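Local coordinates for protein glycoside Hydrolase (Bacteroides uniformis, PDB 5T9X) that probably hydrolyses agarose or a related red-algal galactan, as a family 16 glycoside hydrolase from a gut symbiont with an agarose-degrading pathway, at residues A168-V179 with D191-R200; M297-D305 with N327-I336. All blocks are in the same frame, centred on the assembly; numbering follows the deposited sequence.

Contact 1 (A168-V179 with D191-R200); sequences AKIANSTMASDV and DIIEAYGSDR
A classic beta bulge, with Ile192 and Ile193 both facing Val179, shapes the antiparallel hairpin of strands 176-182 and 188-195. The DIIE sequence starting at Asp191 fits the second half of the E-x-D-x-x-E signature of glycoside hydrolase family 16, known in a bulged form. Val179 O grips two amides in its carbonyl plane, Ile192 N and Ile193 N, both at 3.0 Å. Further along the ladder Ser177 N meets Ala195 O at 2.9 Å, an almost straight bond (169°). Side chains then alternate. Asp178 and Glu194 run side by side on one face, Asp178 OD1 lying 3.3 Å from Glu194 CG, while the carboxylate of Glu194 is held by His216 and Gln306. On the other face Val179, Ile193 and Ala195 form an apolar strip. Ile170 covers its end: with CG1 anti to the carbonyl carbon (chi1 -73°), CD1 sits 3.5 Å from Ala195 CB, and the other branch, CG2, reaches the backbone of Gly197. An alanine at this position would lose both branches and is likely to leave Ala195 CB and the Gly197 backbone without their apolar cover. Past the ladder, Ser198 N bonds Ser173 O at 3.1 Å from well above the carbonyl plane, and the Tyr196 ring presents CE1 obliquely to Ala176 CB, its hydroxyl held by Gln306. Thr174 CG2 lies over one face of the Arg200 guanidinium, which is salt-bridged to Glu320. A water sits 2.7 Å from Ser177 OG, within bonding distance of Ala171 O and Met175 O as well, with more acceptors around it than it can serve at once. The backbone bonds hold the register, and the alternation of side chains along it sets the acids Asp178 and Glu194 on one face and mainly apolar groups on the other.

Contact 2 (M297-D305 with N327-I336); sequences MDIIINMED and NTFLVDWIRI. With NA (sodium ion), chain D.
Sodium is chelated by Asp332 through both OD1 (2.2 Å) and the backbone O (2.4 Å), on a strand whose Val331 and Ile334 pack against Ile301 of the facing sheet. The carboxylate lies anti to the backbone N (chi1 -175°) and hence beside its own carbonyl, which allows one residue to supply two ligands; Glu51, Asp75, Asn77 and Gly118 supply further ligands. Between segments 297-305 and 327-336 no hydrogen bond forms, and the axes pass 8.6 Å apart, so the gap is filled mainly by side chains. At one end Ile299 and Ile336 meet tip to tip, CD1 to CD1 at 3.5 Å, while Ile334 slides past Ile299 in the opposite direction. Midway, Ile301 CG2 approaches Phe329 CE2 at 4.1 Å, the two side chains crossing at about a right angle, and Val331 CG2 rests over one face of the same ring near its rim. At the other end Met303 lays CG 3.7 Å from Phe329 CB, and its sulfur, SD, is equally near Asn327 O. Such buried apolar side chains between two sheets, with the strands' N-to-C directions at 160°, are the core of a beta sandwich, consistent with the jelly roll of family 16 enzymes.

How the contacts relate
The two contacts, with centres about 10 Å apart, illustrate how a beta sandwich combines bonding within a sheet and packing between sheets. Strand 298-304 of contact 2 extends the hairpin of contact 1 as the next strand, Ala176 N lying 2.9 Å from Glu304 O, while strand 329-341 pairs with 162-169 in the opposing sheet. Phe329 touches Ala168, Ser177 and Val179, so both contacts share one core. Ser173 OG and Asn327 OD1, 2.6 Å apart, tie the loops at one end. An imidazole, probably from the crystallisation liquor, about 3 Å from the Glu194 side chain and 5 Å from that of Asn302, may mark the substrate cleft; sodium lies about 11 Å from the Ala168 side chain.

Contact 1 (A168-V179 with D191-R200)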
# COMPACT_ATOMS: atom_id res chain seq x y z
N ALA A 168 7.85 -2.70 6.55
CA ALA A 168 6.69 -3.57 6.57
C ALA A 168 7.04 -5.00 6.26
O ALA A 168 7.99 -5.31 5.52
CB ALA A 168 5.71 -3.08 5.55
N LYS A 169 6.22 -5.88 6.81
CA LYS A 169 6.34 -7.30 6.57
C LYS A 169 5.08 -7.78 5.87
O LYS A 169 4.01 -7.91 6.48
CB LYS A 169 6.55 -8.03 7.89
CG LYS A 169 6.82 -9.51 7.75
CD LYS A 169 7.24 -10.05 9.11
CE LYS A 169 8.03 -11.33 9.04
NZ LYS A 169 7.12 -12.42 8.61
N ILE A 170 5.23 -8.08 4.59
CA ILE A 170 4.12 -8.46 3.74
C ILE A 170 3.49 -9.75 4.26
O ILE A 170 4.20 -10.69 4.63
CB ILE A 170 4.61 -8.61 2.30
CG1 ILE A 170 4.89 -7.22 1.72
CG2 ILE A 170 3.61 -9.36 1.44
CD1 ILE A 170 5.90 -7.23 0.60
N ALA A 171 2.17 -9.80 4.27
CA ALA A 171 1.48 -10.95 4.83
C ALA A 171 1.76 -12.21 4.02
O ALA A 171 1.79 -12.16 2.80
CB ALA A 171 -0.01 -10.70 4.92
N ASN A 172 1.93 -13.34 4.71
CA ASN A 172 2.08 -14.65 4.08
C ASN A 172 0.68 -15.19 3.73
O ASN A 172 0.19 -16.14 4.33
CB ASN A 172 2.85 -15.59 5.00
CG ASN A 172 3.16 -16.96 4.37
OD1 ASN A 172 2.93 -17.23 3.19
ND2 ASN A 172 3.67 -17.83 5.19
N SER A 173 0.09 -14.59 2.71
CA SER A 173 -1.33 -14.67 2.41
C SER A 173 -1.57 -14.44 0.93
O SER A 173 -0.80 -13.75 0.25
CB SER A 173 -2.04 -13.59 3.21
OG SER A 173 -3.44 -13.79 3.16
N THR A 174 -2.64 -15.01 0.40
CA THR A 174 -3.05 -14.63 -0.96
C THR A 174 -3.69 -13.23 -1.01
O THR A 174 -3.84 -12.64 -2.07
CB THR A 174 -3.99 -15.69 -1.57
OG1 THR A 174 -5.14 -15.85 -0.73
CG2 THR A 174 -3.26 -17.00 -1.71
N MET A 175 -4.07 -12.70 0.14
CA MET A 175 -4.48 -11.30 0.26
C MET A 175 -3.37 -10.35 -0.19
O MET A 175 -2.19 -10.62 0.02
CB MET A 175 -4.77 -10.96 1.72
CG MET A 175 -5.89 -11.76 2.40
SD MET A 175 -7.50 -11.25 1.79
CE MET A 175 -7.71 -9.71 2.68
N ALA A 176 -3.76 -9.23 -0.77
CA ALA A 176 -2.84 -8.14 -1.03
C ALA A 176 -2.49 -7.44 0.27
O ALA A 176 -3.37 -7.22 1.09
CB ALA A 176 -3.46 -7.15 -2.00
N SER A 177 -1.21 -7.13 0.46
CA SER A 177 -0.73 -6.21 1.51
C SER A 177 -0.35 -4.89 0.82
O SER A 177 0.43 -4.91 -0.14
CB SER A 177 0.48 -6.80 2.20
OG SER A 177 0.23 -8.09 2.74
N ASP A 178 -0.94 -3.77 1.27
CA ASP A 178 -0.88 -2.50 0.52
C ASP A 178 -0.54 -1.29 1.37
O ASP A 178 -1.17 -1.06 2.43
CB ASP A 178 -2.22 -2.16 -0.14
CG ASP A 178 -2.71 -3.22 -1.13
OD1 ASP A 178 -1.99 -3.55 -2.11
OD2 ASP A 178 -3.85 -3.70 -0.95
N VAL A 179 0.38 -0.49 0.85
CA VAL A 179 0.65 0.87 1.34
C VAL A 179 0.59 1.79 0.14
O VAL A 179 1.34 1.59 -0.81
CB VAL A 179 2.04 0.98 2.01
CG1 VAL A 179 2.30 2.39 2.52
CG2 VAL A 179 2.11 0.00 3.17
N ASP A 191 1.19 4.02 -5.73
CA ASP A 191 1.29 2.78 -4.95
C ASP A 191 2.70 2.56 -4.52
O ASP A 191 3.57 2.43 -5.36
CB ASP A 191 0.85 1.57 -5.75
CG ASP A 191 -0.54 1.73 -6.27
OD1 ASP A 191 -1.46 2.06 -5.49
OD2 ASP A 191 -0.71 1.58 -7.49
N ILE A 192 2.91 2.49 -3.21
CA ILE A 192 4.22 2.26 -2.65
C ILE A 192 4.52 0.75 -2.55
O ILE A 192 5.51 0.26 -3.07
CB ILE A 192 4.36 3.01 -1.32
CG1 ILE A 192 4.13 4.50 -1.57
CG2 ILE A 192 5.76 2.80 -0.74
CD1 ILE A 192 4.06 5.36 -0.34
N ILE A 193 3.64 0.04 -1.88
CA ILE A 193 3.69 -1.39 -1.79
C ILE A 193 2.35 -1.94 -2.24
O ILE A 193 1.30 -1.59 -1.68
CB ILE A 193 3.92 -1.87 -0.34
CG1 ILE A 193 5.24 -1.32 0.21
CG2 ILE A 193 3.96 -3.40 -0.31
CD1 ILE A 193 5.58 -1.73 1.64
N GLU A 194 2.39 -2.80 -3.24
CA GLU A 194 1.29 -3.76 -3.48
C GLU A 194 1.96 -5.12 -3.69
O GLU A 194 2.82 -5.26 -4.54
CB GLU A 194 0.43 -3.31 -4.67
CG GLU A 194 -0.68 -4.27 -5.05
CD GLU A 194 -1.60 -3.71 -6.12
OE1 GLU A 194 -1.10 -3.25 -7.17
OE2 GLU A 194 -2.84 -3.77 -5.92
N ALA A 195 1.63 -6.08 -2.84
CA ALA A 195 2.33 -7.36 -2.82
C ALA A 195 1.44 -8.50 -2.35
O ALA A 195 0.50 -8.30 -1.57
CB ALA A 195 3.59 -7.28 -1.97
N TYR A 196 1.73 -9.68 -2.88
CA TYR A 196 1.06 -10.93 -2.50
C TYR A 196 2.16 -11.84 -1.96
O TYR A 196 3.10 -12.17 -2.69
CB TYR A 196 0.37 -11.54 -3.73
CG TYR A 196 -0.41 -10.50 -4.48
CD1 TYR A 196 -1.69 -10.17 -4.09
CD2 TYR A 196 0.16 -9.81 -5.53
CE1 TYR A 196 -2.42 -9.19 -4.75
CE2 TYR A 196 -0.55 -8.82 -6.19
CZ TYR A 196 -1.86 -8.52 -5.80
OH TYR A 196 -2.59 -7.53 -6.43
N GLY A 197 2.06 -12.19 -0.69
CA GLY A 197 3.12 -12.93 -0.04
C GLY A 197 3.07 -14.45 -0.02
O GLY A 197 4.08 -15.09 0.28
N SER A 198 1.92 -15.04 -0.34
CA SER A 198 1.77 -16.51 -0.27
C SER A 198 2.46 -17.24 -1.42
O SER A 198 2.64 -16.65 -2.49
CB SER A 198 0.30 -16.90 -0.24
OG SER A 198 0.12 -18.25 -0.52
N ASP A 199 2.85 -18.49 -1.18
CA ASP A 199 3.36 -19.37 -2.25
C ASP A 199 2.28 -19.83 -3.18
O ASP A 199 2.58 -20.22 -4.29
CB ASP A 199 4.07 -20.62 -1.72
CG ASP A 199 5.39 -20.29 -1.03
OD1 ASP A 199 6.16 -19.43 -1.55
OD2 ASP A 199 5.67 -20.87 0.05
N ARG A 200 1.02 -19.82 -2.76
CA ARG A 200 -0.06 -20.16 -3.68
C ARG A 200 -0.23 -19.05 -4.75
O ARG A 200 -0.60 -17.91 -4.44
CB ARG A 200 -1.36 -20.46 -2.93
CG ARG A 200 -2.44 -21.06 -3.83
CD ARG A 200 -3.45 -21.90 -3.04
NE ARG A 200 -4.24 -21.10 -2.10
CZ ARG A 200 -5.30 -20.35 -2.43
NH1 ARG A 200 -5.95 -19.65 -1.50
NH2 ARG A 200 -5.70 -20.26 -3.69
O HOH W 1 0.13 -10.29 1.25
O HOH W 2 2.58 -19.43 1.74

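Contact 2 (M297-D305 with N327-I336)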
# COMPACT_ATOMS: atom_id res chain seq x y z
N MET A 297 -2.66 13.83 -1.52
CA MET A 297 -3.20 12.50 -1.30
C MET A 297 -3.24 12.06 0.17
O MET A 297 -2.39 12.44 0.98
CB MET A 297 -2.40 11.48 -2.11
CG MET A 297 -2.44 11.69 -3.61
SD MET A 297 -1.37 10.53 -4.47
CE MET A 297 -1.33 11.23 -6.12
N ASP A 298 -4.27 11.28 0.48
CA ASP A 298 -4.38 10.53 1.71
C ASP A 298 -3.43 9.36 1.61
O ASP A 298 -3.25 8.80 0.52
CB ASP A 298 -5.79 10.00 1.89
CG ASP A 298 -6.83 11.10 2.00
OD1 ASP A 298 -6.51 12.12 2.64
OD2 ASP A 298 -7.96 10.96 1.47
N ILE A 299 -2.85 8.96 2.74
CA ILE A 299 -2.07 7.75 2.78
C ILE A 299 -2.96 6.62 3.26
O ILE A 299 -3.71 6.77 4.23
CB ILE A 299 -0.84 7.91 3.66
CG1 ILE A 299 0.16 8.81 2.95
CG2 ILE A 299 -0.20 6.56 3.96
CD1 ILE A 299 1.15 9.42 3.91
N ILE A 300 -2.88 5.49 2.57
CA ILE A 300 -3.72 4.34 2.89
C ILE A 300 -2.86 3.09 3.13
O ILE A 300 -1.92 2.82 2.40
CB ILE A 300 -4.78 4.09 1.80
CG1 ILE A 300 -5.56 5.38 1.51
CG2 ILE A 300 -5.78 3.00 2.21
CD1 ILE A 300 -6.56 5.22 0.41
N ILE A 301 -3.19 2.36 4.19
CA ILE A 301 -2.54 1.11 4.49
C ILE A 301 -3.67 0.12 4.63
O ILE A 301 -4.58 0.36 5.45
CB ILE A 301 -1.74 1.20 5.81
CG1 ILE A 301 -0.74 2.36 5.78
CG2 ILE A 301 -1.00 -0.11 6.08
CD1 ILE A 301 -0.08 2.65 7.11
N ASN A 302 -3.64 -0.99 3.89
CA ASN A 302 -4.68 -2.00 4.06
C ASN A 302 -4.31 -3.40 3.63
O ASN A 302 -3.21 -3.64 3.13
CB ASN A 302 -5.94 -1.54 3.31
CG ASN A 302 -5.80 -1.57 1.79
OD1 ASN A 302 -5.03 -2.32 1.23
ND2 ASN A 302 -6.63 -0.80 1.11
N MET A 303 -5.24 -4.33 3.81
CA MET A 303 -5.25 -5.52 2.97
C MET A 303 -6.52 -5.61 2.12
O MET A 303 -7.55 -5.04 2.47
CB MET A 303 -5.07 -6.78 3.79
CG MET A 303 -3.84 -6.84 4.68
SD MET A 303 -3.84 -8.33 5.76
CE MET A 303 -3.28 -9.53 4.58
N GLU A 304 -6.43 -6.32 1.00
CA GLU A 304 -7.52 -6.48 0.05
C GLU A 304 -7.55 -7.93 -0.44
O GLU A 304 -6.52 -8.50 -0.76
CB GLU A 304 -7.33 -5.56 -1.18
CG GLU A 304 -7.41 -4.07 -0.88
CD GLU A 304 -7.12 -3.14 -2.07
OE1 GLU A 304 -6.86 -3.63 -3.21
OE2 GLU A 304 -7.14 -1.89 -1.85
N ASP A 305 -8.74 -8.51 -0.47
CA ASP A 305 -9.02 -9.71 -1.27
C ASP A 305 -9.50 -9.22 -2.63
O ASP A 305 -10.69 -8.99 -2.83
CB ASP A 305 -10.10 -10.56 -0.61
CG ASP A 305 -10.14 -11.96 -1.13
OD1 ASP A 305 -9.43 -12.28 -2.12
OD2 ASP A 305 -10.88 -12.75 -0.51
N ASN A 327 -1.98 -14.20 8.05
CA ASN A 327 -2.91 -13.29 7.39
C ASN A 327 -2.98 -11.96 8.09
O ASN A 327 -3.98 -11.26 8.01
CB ASN A 327 -4.27 -13.95 7.24
CG ASN A 327 -4.21 -15.23 6.42
OD1 ASN A 327 -4.09 -15.19 5.20
ND2 ASN A 327 -4.26 -16.35 7.09
N THR A 328 -1.88 -11.60 8.76
CA THR A 328 -1.73 -10.32 9.41
C THR A 328 -0.61 -9.55 8.68
O THR A 328 0.50 -10.03 8.57
CB THR A 328 -1.41 -10.53 10.90
OG1 THR A 328 -2.55 -11.09 11.56
CG2 THR A 328 -1.07 -9.24 11.59
N PHE A 329 -0.94 -8.37 8.15
CA PHE A 329 0.05 -7.43 7.60
C PHE A 329 0.55 -6.54 8.74
O PHE A 329 -0.27 -6.06 9.54
CB PHE A 329 -0.63 -6.59 6.50
CG PHE A 329 0.27 -5.66 5.76
CD1 PHE A 329 1.59 -5.95 5.51
CD2 PHE A 329 -0.26 -4.49 5.22
CE1 PHE A 329 2.40 -5.07 4.81
CE2 PHE A 329 0.53 -3.60 4.50
CZ PHE A 329 1.86 -3.89 4.29
N LEU A 330 1.88 -6.37 8.81
CA LEU A 330 2.56 -5.63 9.90
C LEU A 330 3.33 -4.47 9.33
O LEU A 330 4.10 -4.64 8.39
CB LEU A 330 3.58 -6.51 10.61
CG LEU A 330 3.05 -7.76 11.31
CD1 LEU A 330 4.14 -8.65 11.91
CD2 LEU A 330 2.04 -7.35 12.38
N VAL A 331 3.12 -3.28 9.90
CA VAL A 331 3.90 -2.13 9.55
C VAL A 331 4.48 -1.59 10.84
O VAL A 331 3.74 -1.16 11.74
CB VAL A 331 3.08 -1.06 8.84
CG1 VAL A 331 3.89 0.22 8.67
CG2 VAL A 331 2.62 -1.58 7.49
N ASP A 332 5.80 -1.61 10.89
CA ASP A 332 6.58 -1.25 12.07
C ASP A 332 6.63 0.24 12.17
O ASP A 332 6.53 0.81 13.25
CB ASP A 332 7.99 -1.83 11.91
CG ASP A 332 8.89 -1.64 13.13
OD1 ASP A 332 8.47 -1.08 14.20
OD2 ASP A 332 10.07 -2.03 12.99
N TRP A 333 6.83 0.89 11.03
CA TRP A 333 6.73 2.32 10.96
C TRP A 333 6.50 2.83 9.55
O TRP A 333 6.74 2.11 8.53
CB TRP A 333 7.99 2.99 11.53
CG TRP A 333 9.35 2.51 11.09
CD1 TRP A 333 10.19 1.77 11.81
CD2 TRP A 333 10.05 2.82 9.87
NE1 TRP A 333 11.36 1.55 11.14
CE2 TRP A 333 11.30 2.19 9.94
CE3 TRP A 333 9.74 3.54 8.71
CZ2 TRP A 333 12.24 2.26 8.92
CZ3 TRP A 333 10.67 3.62 7.70
CH2 TRP A 333 11.91 2.98 7.81
N ILE A 334 6.09 4.09 9.50
CA ILE A 334 5.94 4.82 8.26
C ILE A 334 6.40 6.26 8.50
O ILE A 334 5.94 6.92 9.42
CB ILE A 334 4.50 4.74 7.72
CG1 ILE A 334 4.41 5.39 6.35
CG2 ILE A 334 3.47 5.37 8.65
CD1 ILE A 334 3.09 5.09 5.67
N ARG A 335 7.34 6.71 7.66
CA ARG A 335 7.96 8.02 7.82
C ARG A 335 7.86 8.83 6.55
O ARG A 335 7.87 8.27 5.47
CB ARG A 335 9.42 7.84 8.25
CG ARG A 335 10.36 7.28 7.22
CD ARG A 335 11.73 7.12 7.83
NE ARG A 335 12.67 6.51 6.90
CZ ARG A 335 14.00 6.57 7.00
NH1 ARG A 335 14.59 7.29 7.95
NH2 ARG A 335 14.77 5.93 6.11
N ILE A 336 7.80 10.15 6.71
CA ILE A 336 7.47 11.11 5.65
C ILE A 336 8.36 12.32 5.82
O ILE A 336 8.41 12.89 6.90
CB ILE A 336 6.01 11.57 5.81
CG1 ILE A 336 5.08 10.37 5.90
CG2 ILE A 336 5.58 12.44 4.65
CD1 ILE A 336 3.63 10.76 6.03
NA NA D . 7.48 0.44 15.42